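Local coordinates for protein prolyl-tRNA synthetase (Naegleria fowleri, PDB 6NAB) that probably catalyses the ATP-dependent attachment of proline to its cognate tRNA, by way of a prolyl-adenylate intermediate, as class II prolyl-tRNA synthetases do, at residues Tyr45-Asn50 / Val157-Ser162; Pro77-Lys82 / Ile114-Thr119; Gly206-Asn211 / Asp218-Val223; Ser96-Trp101 / Val148-Phe153. All blocks are in the same frame, centred on the assembly; numbering follows the deposited sequence. Where two conformers were deposited one is given.

How the interactions relate
Along the chain, interactions 2 and 4 are nested within the loop closed by interaction 1, the segments of 2 and 4 alternating; interaction 3 follows in series. Interactions 2 and 4 lie closest, centres about 10 Å apart, and share the three-stranded antiparallel sheet of strands 79-81, 108-116 and 100-105; Leu116 N meets Ala100 O and Pro118 O meets Arg150 NE at 2.9 Å each. Interactions 1 and 4 touch through the Arg161-Glu152 salt bridge and both hold AMP; interactions 2 and 4 both hold proline. Interaction 3 stands apart, its centre 22 to 26 Å from the others. Interactions 1, 2 and 4 also meet the second subunit, so substrate site and dimer interface share neighbouring segments.

Interaction 1: Tyr45-Asn50 / Val157-Ser162; sequences YIFRPN and VPFIRS. With AMP (adenosine monophosphate), chain M; EDO (1,2-ethanediol), chain U.
Tyr45 lays one face of its ring on Pro158, and this CH-pi contact leads a set of apolar and aromatic meetings. Pro158 CA sits over the face, 3.9 Å from the Tyr45 ring centroid and nearer the rim than the middle, while the proline ring reaches the far end of the tyrosine, CG lying 3.7 Å from Tyr45 CE1. At the rim of the same ring, close to its plane, Ser162 CB approaches Tyr45 CE2 to 3.7 Å. Phe47 and Phe159 form an offset edge-to-face stack with planes at 80° and centroids 5.4 Å apart, Phe159 turning its edge to the Phe47 face. Phe159 CB points away from strand 45-47, but with CG anti to the carbonyl carbon (chi1 -59°) the ring swings back to touch it.

The second segment belongs to the loop between strands 140-149 and 164-174 of the class II synthetase core. Val157 and Arg161 exchange two backbone hydrogen bonds, closing a tight loop whose geometry fits a classic beta bulge at Ile160-Arg161.

Polar contacts of Ser162 point to the nucleotide. Its O accepts a 3.0 Å hydrogen bond from AMP N6, and its N gives a weak one of 3.3 Å to AMP N1; its OG instead binds Glu164 O. Arg48 NE and NH2 bind a 1,2-ethanediol, probably from the crystallisation liquor.

Interaction 2: Pro77-Lys82 / Ile114-Thr119; sequences PLFVTK and IALRPT. With PRO (proline), chain N.
The Phe79 ring lies between two aliphatic groups: Ile114 CD1 over one face, in a CH-pi contact 3.9 Å from the ring centroid, and Leu78 CD2 farther off over the opposite one, with Ala115 O at the edge. The guanidinium of Arg117 has Leu78 CA over one face and a water at its edge that accepts from NH1 and gives to Pro77 O. These groups flank an antiparallel pairing of strands 79-81 and 108-116, the first being an outer strand of a three-stranded sheet. Val80 and Ala115 make its hydrogen-bonded pair, Val80 N giving to Ala115 O at 2.9 Å and Ala115 N to Val80 O at 3.0 Å. Phe79 and Leu116 are the adjacent non-hydrogen-bonded pair; their side chains run alongside each other on one face, CE1 of Phe79 3.6 Å from CD2 of Leu116. On the other face, Val80 CG1 meets Ala115 CB. Arg117 N gives to Leu78 O at 2.9 Å. The Arg117 side chain, extended from CG to NE, crosses Leu78 to reach Asn147 O, which NE binds. Phe79 also packs on Leu116 of the second subunit. Thr119 OG1 accepts a 2.8 Å hydrogen bond from the nitrogen of bound proline.

Interaction 3: Gly206-Asn211 / Asp218-Val223; sequences GTKTEN and DYTTTV
Antiparallel backbone pairing joins Gly206-Asn211 to Asp218-Val223, the two arms of the beta hairpin of strands 204-207 and 219-227 in the class II synthetase core. Gly206 and Thr222 form the hydrogen-bonded pair: Gly206 N gives to Thr222 O at 3.1 Å, and Thr222 N answers to Gly206 O at 2.9 Å. Thr207 and Thr221 are the non-hydrogen-bonded pair, drawn in to 4.3 Å between their CA atoms; their side chains cross at a slant, CG2 of Thr207 4.1 Å from CG2 of Thr221. The register continues with Lys208 N to Thr220 O at 2.8 Å. At the start of strand 219-227, Asp218 and Tyr219 form a classic beta bulge against His241 of strand 232-243.

The aliphatic part of Lys208 lies over the neighbouring threonines. Its CG comes within 3.6 Å of Thr220 CG2; a bend at chi2 (-66°) then takes CE across Thr222, 4.0 Å from CB. The ammonium ends in a salt bridge with Glu224, whose carboxylate also binds Thr222 OG1.

Past Lys208 the arms separate and water takes over: one molecule links Lys208 O to Thr220 N, and a second gives to both Glu210 OE2 and Asp218 O. Thr220 OG1 is bonded to His240 ND1, and His240 NE2 holds the bound proline; through this second-shell threonine the antiparallel hairpin of the class II core backs the proline site.

Interaction 4: Ser96-Trp101 / Val148-Phe153; sequences SPEVAW and VVRWEF. With AMP (adenosine monophosphate), chain M; PRO (proline), chain N.
Glu98, which loses the largest area to this contact, meets Trp151 through its backbone and Arg150 and Glu152 through its side chain. Trp151, second in buried area, gives from its N a short, straight hydrogen bond to Glu98 O, 2.7 Å with an N-H...O angle of 178°. It is the centre of an inverse gamma turn just after strand 140-149. Its CB packs against Glu98 O, while its ring meets Ala100 CB obliquely.

Ala100, a smaller contributor, sets its methyl 4.0 Å from Val149 CG1. One water joins the two backbones from Val149 O to Ala100 N. Ala100 and Trp101 pair in an antiparallel ladder with a strand of the second subunit, so the sheet runs on across the interface.

The extended Glu98 side chain puts OE2 alongside the aliphatic part of Arg150, 3.7 Å from CD, and OE1 3.8 Å from Glu152 OE1. The carboxylate planes are 52° apart, and one water donates to both oxygens. Glu152 OE1 also has a salt bridge to Arg161, and its OE2 accepts from AMP N6 at 3.1 Å. Arg150 spans both ligands edge-on: NH1 gives to AMP O1P at 3.0 Å, NH2 to the proline carboxylate oxygen OXT at 2.7 Å.

The arginine thus grips phosphate and carboxylate together, which probably helps bring them close for adenylate formation, while the water and Arg161 probably ease the nearness of the two glutamates.

Interaction 1: Tyr45-Asn50 / Val157-Ser162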
# COMPACT_ATOMS: atom_id res chain seq x y z
N TYR B 45 11.99 -11.28 1.55
CA TYR B 45 13.08 -10.33 1.49
C TYR B 45 12.63 -8.98 2.04
O TYR B 45 11.45 -8.69 2.11
CB TYR B 45 13.60 -10.17 0.06
CG TYR B 45 13.92 -11.51 -0.61
CD1 TYR B 45 15.17 -12.09 -0.48
CD2 TYR B 45 12.96 -12.17 -1.37
CE1 TYR B 45 15.46 -13.32 -1.08
CE2 TYR B 45 13.24 -13.39 -1.98
CZ TYR B 45 14.49 -13.96 -1.83
OH TYR B 45 14.78 -15.17 -2.43
N ILE B 46 13.61 -8.17 2.42
CA ILE B 46 13.37 -6.83 2.96
C ILE B 46 13.63 -5.80 1.86
O ILE B 46 14.72 -5.79 1.26
CB ILE B 46 14.25 -6.58 4.19
CG1 ILE B 46 13.85 -7.56 5.29
CG2 ILE B 46 14.17 -5.10 4.66
CD1 ILE B 46 14.92 -7.76 6.35
N PHE B 47 12.64 -4.95 1.58
CA PHE B 47 12.78 -3.88 0.59
C PHE B 47 13.19 -2.60 1.32
O PHE B 47 12.38 -1.99 2.01
CB PHE B 47 11.47 -3.63 -0.17
CG PHE B 47 11.02 -4.79 -1.05
CD1 PHE B 47 10.81 -6.05 -0.53
CD2 PHE B 47 10.73 -4.57 -2.39
CE1 PHE B 47 10.37 -7.10 -1.34
CE2 PHE B 47 10.30 -5.60 -3.21
CZ PHE B 47 10.12 -6.87 -2.69
N ARG B 48 14.44 -2.18 1.14
CA ARG B 48 14.96 -0.97 1.77
C ARG B 48 14.50 0.28 1.00
O ARG B 48 13.92 0.16 -0.08
CB ARG B 48 16.48 -1.09 1.88
CG ARG B 48 16.92 -2.32 2.68
CD ARG B 48 18.43 -2.45 2.78
NE ARG B 48 18.99 -1.40 3.64
CZ ARG B 48 20.27 -1.33 4.01
NH1 ARG B 48 21.14 -2.25 3.60
NH2 ARG B 48 20.67 -0.35 4.80
N PRO B 49 14.72 1.49 1.55
CA PRO B 49 14.12 2.71 0.95
C PRO B 49 14.37 2.93 -0.53
O PRO B 49 13.43 3.26 -1.27
CB PRO B 49 14.74 3.84 1.80
CG PRO B 49 14.98 3.23 3.11
CD PRO B 49 15.38 1.81 2.83
N ASN B 50 15.62 2.80 -1.00
CA ASN B 50 15.92 3.07 -2.40
C ASN B 50 15.20 2.09 -3.31
O ASN B 50 14.88 2.41 -4.46
CB ASN B 50 17.42 2.98 -2.63
CG ASN B 50 18.18 3.97 -1.79
OD1 ASN B 50 17.59 4.83 -1.16
ND2 ASN B 50 19.50 3.83 -1.76
N VAL B 157 13.96 -16.60 -5.81
CA VAL B 157 14.88 -15.66 -6.44
C VAL B 157 14.47 -14.26 -5.99
O VAL B 157 13.31 -13.88 -6.17
CB VAL B 157 14.88 -15.76 -7.97
CG1 VAL B 157 15.80 -14.70 -8.56
CG2 VAL B 157 15.31 -17.16 -8.42
N PRO B 158 15.38 -13.47 -5.40
CA PRO B 158 14.99 -12.13 -4.95
C PRO B 158 14.28 -11.37 -6.07
O PRO B 158 14.73 -11.36 -7.22
CB PRO B 158 16.33 -11.48 -4.58
CG PRO B 158 17.25 -12.66 -4.21
CD PRO B 158 16.80 -13.79 -5.14
N PHE B 159 13.15 -10.74 -5.72
CA PHE B 159 12.27 -10.01 -6.64
C PHE B 159 11.57 -10.91 -7.67
O PHE B 159 10.34 -10.85 -7.79
CB PHE B 159 13.02 -8.91 -7.39
CG PHE B 159 13.64 -7.89 -6.49
CD1 PHE B 159 12.86 -7.16 -5.59
CD2 PHE B 159 15.00 -7.63 -6.57
CE1 PHE B 159 13.44 -6.20 -4.76
CE2 PHE B 159 15.59 -6.66 -5.75
CZ PHE B 159 14.80 -5.95 -4.84
N ILE B 160 12.34 -11.69 -8.43
CA ILE B 160 11.77 -12.49 -9.52
C ILE B 160 10.78 -13.51 -8.98
O ILE B 160 9.68 -13.68 -9.53
CB ILE B 160 12.88 -13.19 -10.34
CG1 ILE B 160 13.85 -12.18 -10.98
CG2 ILE B 160 12.26 -14.14 -11.38
CD1 ILE B 160 13.19 -11.16 -11.95
N ARG B 161 11.15 -14.22 -7.91
CA ARG B 161 10.30 -15.32 -7.43
C ARG B 161 10.42 -15.37 -5.90
O ARG B 161 11.25 -16.10 -5.37
CB ARG B 161 10.67 -16.65 -8.07
CG ARG B 161 9.75 -17.80 -7.66
CD ARG B 161 10.12 -19.14 -8.31
NE ARG B 161 10.14 -19.05 -9.78
CZ ARG B 161 9.06 -18.99 -10.55
NH1 ARG B 161 7.85 -19.00 -10.01
NH2 ARG B 161 9.19 -18.89 -11.86
N SER B 162 9.58 -14.59 -5.22
CA SER B 162 9.55 -14.59 -3.76
C SER B 162 8.24 -15.21 -3.28
O SER B 162 7.23 -15.22 -3.99
CB SER B 162 9.74 -13.17 -3.20
OG SER B 162 8.78 -12.27 -3.72
P AMP M . 1.00 -15.33 -12.97
O1P AMP M . -0.24 -15.78 -12.09
O2P AMP M . 2.19 -16.33 -13.12
O3P AMP M . 0.46 -14.83 -14.31
O5' AMP M . 1.65 -14.00 -12.37
C5' AMP M . 0.86 -12.86 -12.05
C4' AMP M . 1.73 -11.67 -11.74
O4' AMP M . 2.50 -11.96 -10.55
C3' AMP M . 2.73 -11.32 -12.83
O3' AMP M . 2.94 -9.91 -12.88
C2' AMP M . 4.00 -12.05 -12.37
O2' AMP M . 5.20 -11.47 -12.83
C1' AMP M . 3.89 -11.96 -10.85
N9 AMP M . 4.48 -13.09 -10.11
C8 AMP M . 4.05 -14.38 -10.10
N7 AMP M . 4.63 -15.14 -9.20
C5 AMP M . 5.52 -14.29 -8.58
C6 AMP M . 6.42 -14.47 -7.51
N6 AMP M . 6.57 -15.62 -6.84
N1 AMP M . 7.16 -13.40 -7.11
C2 AMP M . 6.99 -12.24 -7.75
N3 AMP M . 6.17 -11.94 -8.77
C4 AMP M . 5.45 -13.01 -9.13
C1 EDO U . 18.31 2.52 5.71
O1 EDO U . 19.55 2.27 6.40
C2 EDO U . 18.07 1.36 4.76
O2 EDO U . 17.23 0.36 5.35

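Interaction 2: Pro77-Lys82 / Ile114-Thr119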
# COMPACT_ATOMS: atom_id res chain seq x y z
N PRO B 77 -9.88 -8.70 1.81
CA PRO B 77 -9.07 -9.31 2.88
C PRO B 77 -7.92 -10.19 2.39
O PRO B 77 -7.91 -10.73 1.28
CB PRO B 77 -10.09 -10.13 3.66
CG PRO B 77 -11.40 -9.42 3.42
CD PRO B 77 -11.31 -9.00 1.98
N LEU B 78 -6.95 -10.35 3.30
CA LEU B 78 -5.83 -11.27 3.11
C LEU B 78 -6.27 -12.73 3.12
O LEU B 78 -5.65 -13.56 2.44
CB LEU B 78 -4.81 -11.04 4.23
CG LEU B 78 -3.61 -11.98 4.37
CD1 LEU B 78 -2.68 -11.82 3.16
CD2 LEU B 78 -2.84 -11.66 5.67
N PHE B 79 -7.32 -13.05 3.85
CA PHE B 79 -7.73 -14.43 4.10
C PHE B 79 -8.83 -14.86 3.14
O PHE B 79 -9.67 -14.06 2.73
CB PHE B 79 -8.23 -14.58 5.54
CG PHE B 79 -7.22 -14.21 6.58
CD1 PHE B 79 -6.06 -14.95 6.74
CD2 PHE B 79 -7.44 -13.12 7.42
CE1 PHE B 79 -5.12 -14.62 7.73
CE2 PHE B 79 -6.51 -12.78 8.39
CZ PHE B 79 -5.35 -13.53 8.55
N VAL B 80 -8.83 -16.16 2.80
CA VAL B 80 -9.87 -16.75 1.97
C VAL B 80 -10.27 -18.08 2.59
O VAL B 80 -9.44 -18.78 3.18
CB VAL B 80 -9.42 -16.93 0.50
CG1 VAL B 80 -8.17 -17.83 0.41
CG2 VAL B 80 -10.56 -17.46 -0.38
N THR B 81 -11.56 -18.41 2.52
CA THR B 81 -11.99 -19.68 3.07
C THR B 81 -11.70 -20.82 2.09
O THR B 81 -11.55 -20.62 0.88
CB THR B 81 -13.48 -19.68 3.44
OG1 THR B 81 -14.27 -19.46 2.26
CG2 THR B 81 -13.80 -18.62 4.50
N LYS B 82 -11.61 -22.03 2.65
CA LYS B 82 -11.52 -23.22 1.81
C LYS B 82 -12.70 -23.31 0.85
O LYS B 82 -12.54 -23.63 -0.34
CB LYS B 82 -11.46 -24.48 2.67
CG LYS B 82 -11.33 -25.78 1.83
CD LYS B 82 -11.33 -27.01 2.69
CE LYS B 82 -10.06 -27.14 3.49
NZ LYS B 82 -10.00 -28.50 4.12
N ILE B 114 -7.98 -21.23 7.59
CA ILE B 114 -8.18 -20.26 6.52
C ILE B 114 -6.86 -20.05 5.81
O ILE B 114 -5.78 -20.23 6.38
CB ILE B 114 -8.74 -18.91 7.03
CG1 ILE B 114 -7.78 -18.29 8.04
CG2 ILE B 114 -10.16 -19.08 7.62
CD1 ILE B 114 -8.30 -17.02 8.66
N ALA B 115 -6.95 -19.68 4.54
CA ALA B 115 -5.81 -19.61 3.64
C ALA B 115 -5.40 -18.16 3.41
O ALA B 115 -6.22 -17.24 3.48
CB ALA B 115 -6.15 -20.28 2.31
N LEU B 116 -4.12 -17.96 3.10
CA LEU B 116 -3.62 -16.67 2.65
C LEU B 116 -3.80 -16.55 1.14
O LEU B 116 -3.54 -17.51 0.41
CB LEU B 116 -2.15 -16.50 3.03
CG LEU B 116 -1.78 -16.67 4.51
CD1 LEU B 116 -0.30 -16.38 4.72
CD2 LEU B 116 -2.64 -15.74 5.35
N ARG B 117 -4.23 -15.38 0.69
CA ARG B 117 -4.55 -15.17 -0.71
C ARG B 117 -3.34 -15.45 -1.60
O ARG B 117 -2.27 -14.84 -1.41
CB ARG B 117 -5.07 -13.75 -0.94
CG ARG B 117 -4.05 -12.62 -0.90
CD ARG B 117 -4.66 -11.23 -1.08
NE ARG B 117 -3.82 -10.30 -0.34
CZ ARG B 117 -4.22 -9.22 0.30
NH1 ARG B 117 -5.51 -8.85 0.31
NH2 ARG B 117 -3.31 -8.51 0.96
N PRO B 118 -3.45 -16.36 -2.55
CA PRO B 118 -2.42 -16.47 -3.61
C PRO B 118 -2.72 -15.53 -4.76
O PRO B 118 -1.87 -15.29 -5.63
CB PRO B 118 -2.51 -17.94 -4.02
CG PRO B 118 -3.96 -18.25 -3.86
CD PRO B 118 -4.43 -17.45 -2.65
N THR B 119 -3.97 -15.04 -4.79
CA THR B 119 -4.59 -14.19 -5.81
C THR B 119 -6.05 -14.06 -5.36
O THR B 119 -6.51 -14.92 -4.61
CB THR B 119 -4.48 -14.77 -7.23
OG1 THR B 119 -5.13 -13.88 -8.16
CG2 THR B 119 -5.10 -16.18 -7.33
N PRO N . -4.95 -12.87 -10.72
CA PRO N . -4.14 -13.08 -11.93
C PRO N . -2.87 -13.88 -11.63
O PRO N . -2.06 -14.13 -12.53
CB PRO N . -3.79 -11.65 -12.38
CG PRO N . -3.90 -10.82 -11.10
CD PRO N . -5.04 -11.44 -10.35
OXT PRO N . -2.65 -14.31 -10.49
O HOH W 1 -7.79 -9.82 -1.45

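Interaction 3: Gly206-Asn211 / Asp218-Val223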
# COMPACT_ATOMS: atom_id res chain seq x y z
N GLY B 206 2.76 -11.05 -26.23
CA GLY B 206 2.32 -12.28 -26.85
C GLY B 206 1.24 -12.93 -26.02
O GLY B 206 0.85 -12.44 -24.96
N THR B 207 0.73 -14.04 -26.54
CA THR B 207 -0.23 -14.85 -25.81
C THR B 207 0.46 -16.10 -25.31
O THR B 207 1.31 -16.68 -26.00
CB THR B 207 -1.44 -15.23 -26.68
OG1 THR B 207 -0.99 -15.93 -27.85
CG2 THR B 207 -2.22 -13.99 -27.10
N LYS B 208 0.11 -16.51 -24.09
CA LYS B 208 0.61 -17.78 -23.58
C LYS B 208 -0.06 -18.95 -24.30
O LYS B 208 -1.22 -18.87 -24.72
CB LYS B 208 0.37 -17.90 -22.07
CG LYS B 208 1.14 -16.91 -21.22
CD LYS B 208 2.64 -17.19 -21.29
CE LYS B 208 3.39 -16.58 -20.12
NZ LYS B 208 4.87 -16.80 -20.28
N THR B 209 0.68 -20.06 -24.43
CA THR B 209 0.09 -21.28 -24.95
C THR B 209 -0.87 -21.88 -23.93
O THR B 209 -0.91 -21.48 -22.76
CB THR B 209 1.16 -22.32 -25.30
OG1 THR B 209 1.93 -22.60 -24.12
CG2 THR B 209 2.07 -21.79 -26.40
N GLU B 210 -1.65 -22.86 -24.38
CA GLU B 210 -2.68 -23.43 -23.51
C GLU B 210 -2.07 -23.96 -22.23
O GLU B 210 -2.66 -23.82 -21.15
CB GLU B 210 -3.44 -24.54 -24.24
CG GLU B 210 -4.36 -24.03 -25.33
CD GLU B 210 -5.47 -23.16 -24.78
OE1 GLU B 210 -6.08 -23.53 -23.75
OE2 GLU B 210 -5.75 -22.09 -25.38
N ASN B 211 -0.90 -24.59 -22.32
CA ASN B 211 -0.31 -25.20 -21.15
C ASN B 211 0.18 -24.17 -20.15
O ASN B 211 0.36 -24.51 -18.98
CB ASN B 211 0.85 -26.11 -21.55
CG ASN B 211 1.13 -27.16 -20.50
OD1 ASN B 211 2.10 -27.07 -19.76
ND2 ASN B 211 0.27 -28.17 -20.45
N ASP B 218 -9.67 -17.93 -20.23
CA ASP B 218 -9.84 -18.31 -21.63
C ASP B 218 -8.54 -18.11 -22.40
O ASP B 218 -8.14 -18.99 -23.17
CB ASP B 218 -11.00 -17.54 -22.27
CG ASP B 218 -12.35 -18.27 -22.14
OD1 ASP B 218 -12.38 -19.43 -21.68
OD2 ASP B 218 -13.38 -17.67 -22.51
N TYR B 219 -7.85 -16.98 -22.19
CA TYR B 219 -6.50 -16.79 -22.73
C TYR B 219 -5.73 -15.83 -21.83
O TYR B 219 -6.32 -14.99 -21.13
CB TYR B 219 -6.50 -16.29 -24.19
CG TYR B 219 -7.14 -14.93 -24.43
CD1 TYR B 219 -8.49 -14.82 -24.80
CD2 TYR B 219 -6.40 -13.76 -24.31
CE1 TYR B 219 -9.08 -13.58 -25.03
CE2 TYR B 219 -6.98 -12.50 -24.54
CZ TYR B 219 -8.32 -12.42 -24.88
OH TYR B 219 -8.88 -11.17 -25.09
N THR B 220 -4.41 -15.96 -21.86
CA THR B 220 -3.50 -15.13 -21.09
C THR B 220 -2.57 -14.41 -22.05
O THR B 220 -2.01 -15.04 -22.96
CB THR B 220 -2.69 -15.99 -20.10
OG1 THR B 220 -3.56 -16.51 -19.08
CG2 THR B 220 -1.54 -15.20 -19.47
N THR B 221 -2.44 -13.09 -21.89
CA THR B 221 -1.44 -12.31 -22.61
C THR B 221 -0.33 -11.90 -21.65
O THR B 221 -0.55 -11.79 -20.44
CB THR B 221 -2.03 -11.05 -23.26
OG1 THR B 221 -2.43 -10.12 -22.25
CG2 THR B 221 -3.25 -11.43 -24.13
N THR B 222 0.85 -11.63 -22.20
CA THR B 222 2.03 -11.43 -21.37
C THR B 222 2.96 -10.41 -22.02
O THR B 222 2.96 -10.26 -23.24
CB THR B 222 2.78 -12.76 -21.18
OG1 THR B 222 3.96 -12.56 -20.40
CG2 THR B 222 3.17 -13.37 -22.55
N VAL B 223 3.74 -9.70 -21.20
CA VAL B 223 4.91 -8.97 -21.68
C VAL B 223 6.13 -9.78 -21.27
O VAL B 223 6.41 -9.93 -20.08
CB VAL B 223 4.97 -7.53 -21.13
CG1 VAL B 223 4.06 -6.61 -21.94
CG2 VAL B 223 4.62 -7.49 -19.66
O HOH W 2 -3.66 -18.17 -23.62
O HOH W 3 -5.67 -19.56 -24.82

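Interaction 4: Ser96-Trp101 / Val148-Phe153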
# COMPACT_ATOMS: atom_id res chain seq x y z
N SER B 96 -3.47 -24.93 -5.50
CA SER B 96 -3.51 -25.71 -4.26
C SER B 96 -2.14 -25.91 -3.61
O SER B 96 -1.98 -25.56 -2.44
CB SER B 96 -4.17 -27.07 -4.51
OG SER B 96 -5.54 -27.00 -4.18
N PRO B 97 -1.13 -26.44 -4.32
CA PRO B 97 0.16 -26.71 -3.64
C PRO B 97 0.87 -25.47 -3.11
O PRO B 97 1.74 -25.60 -2.24
CB PRO B 97 1.00 -27.39 -4.73
CG PRO B 97 0.04 -27.75 -5.83
CD PRO B 97 -1.07 -26.77 -5.76
N GLU B 98 0.53 -24.28 -3.59
CA GLU B 98 1.21 -23.05 -3.19
C GLU B 98 0.45 -22.25 -2.13
O GLU B 98 0.89 -21.15 -1.76
CB GLU B 98 1.45 -22.16 -4.42
CG GLU B 98 2.42 -22.78 -5.43
CD GLU B 98 2.62 -21.91 -6.67
OE1 GLU B 98 3.54 -22.23 -7.46
OE2 GLU B 98 1.87 -20.92 -6.86
N VAL B 99 -0.68 -22.75 -1.63
CA VAL B 99 -1.51 -21.99 -0.69
C VAL B 99 -1.04 -22.24 0.74
O VAL B 99 -0.88 -23.39 1.17
CB VAL B 99 -2.99 -22.36 -0.86
CG1 VAL B 99 -3.80 -21.84 0.32
CG2 VAL B 99 -3.54 -21.80 -2.17
N ALA B 100 -0.79 -21.15 1.48
CA ALA B 100 -0.42 -21.20 2.89
C ALA B 100 -1.66 -21.14 3.77
O ALA B 100 -2.57 -20.34 3.54
CB ALA B 100 0.52 -20.03 3.24
N TRP B 101 -1.70 -21.99 4.79
CA TRP B 101 -2.88 -22.17 5.62
C TRP B 101 -2.59 -21.76 7.06
O TRP B 101 -1.64 -22.24 7.67
CB TRP B 101 -3.35 -23.62 5.61
CG TRP B 101 -3.96 -24.02 4.32
CD1 TRP B 101 -3.34 -24.61 3.26
CD2 TRP B 101 -5.33 -23.84 3.95
NE1 TRP B 101 -4.25 -24.82 2.24
CE2 TRP B 101 -5.48 -24.36 2.65
CE3 TRP B 101 -6.45 -23.31 4.59
CZ2 TRP B 101 -6.70 -24.36 1.98
CZ3 TRP B 101 -7.66 -23.30 3.92
CH2 TRP B 101 -7.77 -23.82 2.63
N VAL B 148 0.76 -10.72 -1.65
CA VAL B 148 0.20 -12.03 -1.91
C VAL B 148 1.24 -13.07 -1.54
O VAL B 148 2.44 -12.79 -1.49
CB VAL B 148 -0.27 -12.19 -3.37
CG1 VAL B 148 -1.70 -11.65 -3.50
CG2 VAL B 148 0.63 -11.41 -4.28
N VAL B 149 0.77 -14.28 -1.26
CA VAL B 149 1.60 -15.39 -0.78
C VAL B 149 1.42 -16.60 -1.70
O VAL B 149 0.31 -17.09 -1.88
CB VAL B 149 1.24 -15.76 0.67
CG1 VAL B 149 1.99 -16.99 1.13
CG2 VAL B 149 1.50 -14.54 1.64
N ARG B 150 2.53 -17.07 -2.25
CA ARG B 150 2.55 -18.33 -2.99
C ARG B 150 3.73 -19.12 -2.48
O ARG B 150 4.88 -18.69 -2.62
CB ARG B 150 2.66 -18.10 -4.51
CG ARG B 150 1.40 -17.42 -5.09
CD ARG B 150 1.46 -17.22 -6.62
NE ARG B 150 0.38 -16.32 -7.07
CZ ARG B 150 0.10 -16.03 -8.34
NH1 ARG B 150 0.82 -16.56 -9.34
NH2 ARG B 150 -0.89 -15.18 -8.61
N TRP B 151 3.46 -20.26 -1.84
CA TRP B 151 4.52 -21.05 -1.23
C TRP B 151 5.25 -21.81 -2.33
O TRP B 151 5.10 -23.02 -2.50
CB TRP B 151 3.97 -21.97 -0.15
CG TRP B 151 4.94 -22.09 0.97
CD1 TRP B 151 5.73 -23.17 1.27
CD2 TRP B 151 5.29 -21.08 1.91
NE1 TRP B 151 6.51 -22.90 2.36
CE2 TRP B 151 6.27 -21.61 2.77
CE3 TRP B 151 4.85 -19.76 2.12
CZ2 TRP B 151 6.82 -20.88 3.82
CZ3 TRP B 151 5.40 -19.04 3.17
CH2 TRP B 151 6.37 -19.60 4.00
N GLU B 152 6.04 -21.06 -3.08
CA GLU B 152 6.69 -21.56 -4.29
C GLU B 152 7.48 -22.83 -4.01
O GLU B 152 8.20 -22.94 -3.01
CB GLU B 152 7.62 -20.47 -4.86
CG GLU B 152 6.90 -19.16 -5.21
CD GLU B 152 6.22 -19.22 -6.59
OE1 GLU B 152 6.62 -20.07 -7.44
OE2 GLU B 152 5.27 -18.44 -6.80
N PHE B 153 7.32 -23.81 -4.90
CA PHE B 153 8.15 -25.01 -4.82
C PHE B 153 9.54 -24.75 -5.39
O PHE B 153 10.54 -25.20 -4.83
CB PHE B 153 7.49 -26.17 -5.57
CG PHE B 153 8.30 -27.44 -5.57
CD1 PHE B 153 8.25 -28.31 -4.49
CD2 PHE B 153 9.12 -27.75 -6.65
CE1 PHE B 153 9.00 -29.48 -4.49
CE2 PHE B 153 9.87 -28.92 -6.65
CZ PHE B 153 9.81 -29.78 -5.57
P AMP M . 1.00 -15.33 -12.97
O1P AMP M . -0.24 -15.78 -12.09
O2P AMP M . 2.19 -16.33 -13.12
O3P AMP M . 0.46 -14.83 -14.31
O5' AMP M . 1.65 -14.00 -12.37
C5' AMP M . 0.86 -12.86 -12.05
C4' AMP M . 1.73 -11.67 -11.74
O4' AMP M . 2.50 -11.96 -10.55
C3' AMP M . 2.73 -11.32 -12.83
O3' AMP M . 2.94 -9.91 -12.88
C2' AMP M . 4.00 -12.05 -12.37
O2' AMP M . 5.20 -11.47 -12.83
C1' AMP M . 3.89 -11.96 -10.85
N9 AMP M . 4.48 -13.09 -10.11
C8 AMP M . 4.05 -14.38 -10.10
N7 AMP M . 4.63 -15.14 -9.20
C5 AMP M . 5.52 -14.29 -8.58
C6 AMP M . 6.42 -14.47 -7.51
N6 AMP M . 6.57 -15.62 -6.84
N1 AMP M . 7.16 -13.40 -7.11
C2 AMP M . 6.99 -12.24 -7.75
N3 AMP M . 6.17 -11.94 -8.77
C4 AMP M . 5.45 -13.01 -9.13
N PRO N . -4.95 -12.87 -10.72
CA PRO N . -4.14 -13.08 -11.93
C PRO N . -2.87 -13.88 -11.63
O PRO N . -2.06 -14.13 -12.53
CB PRO N . -3.79 -11.65 -12.38
CG PRO N . -3.90 -10.82 -11.10
CD PRO N . -5.04 -11.44 -10.35
OXT PRO N . -2.65 -14.31 -10.49
O HOH W 4 4.78 -20.69 -9.25
O HOH W 5 1.79 -19.85 -9.34
O HOH W 6 5.43 -23.75 -6.65
O HOH W 7 -1.16 -18.64 0.09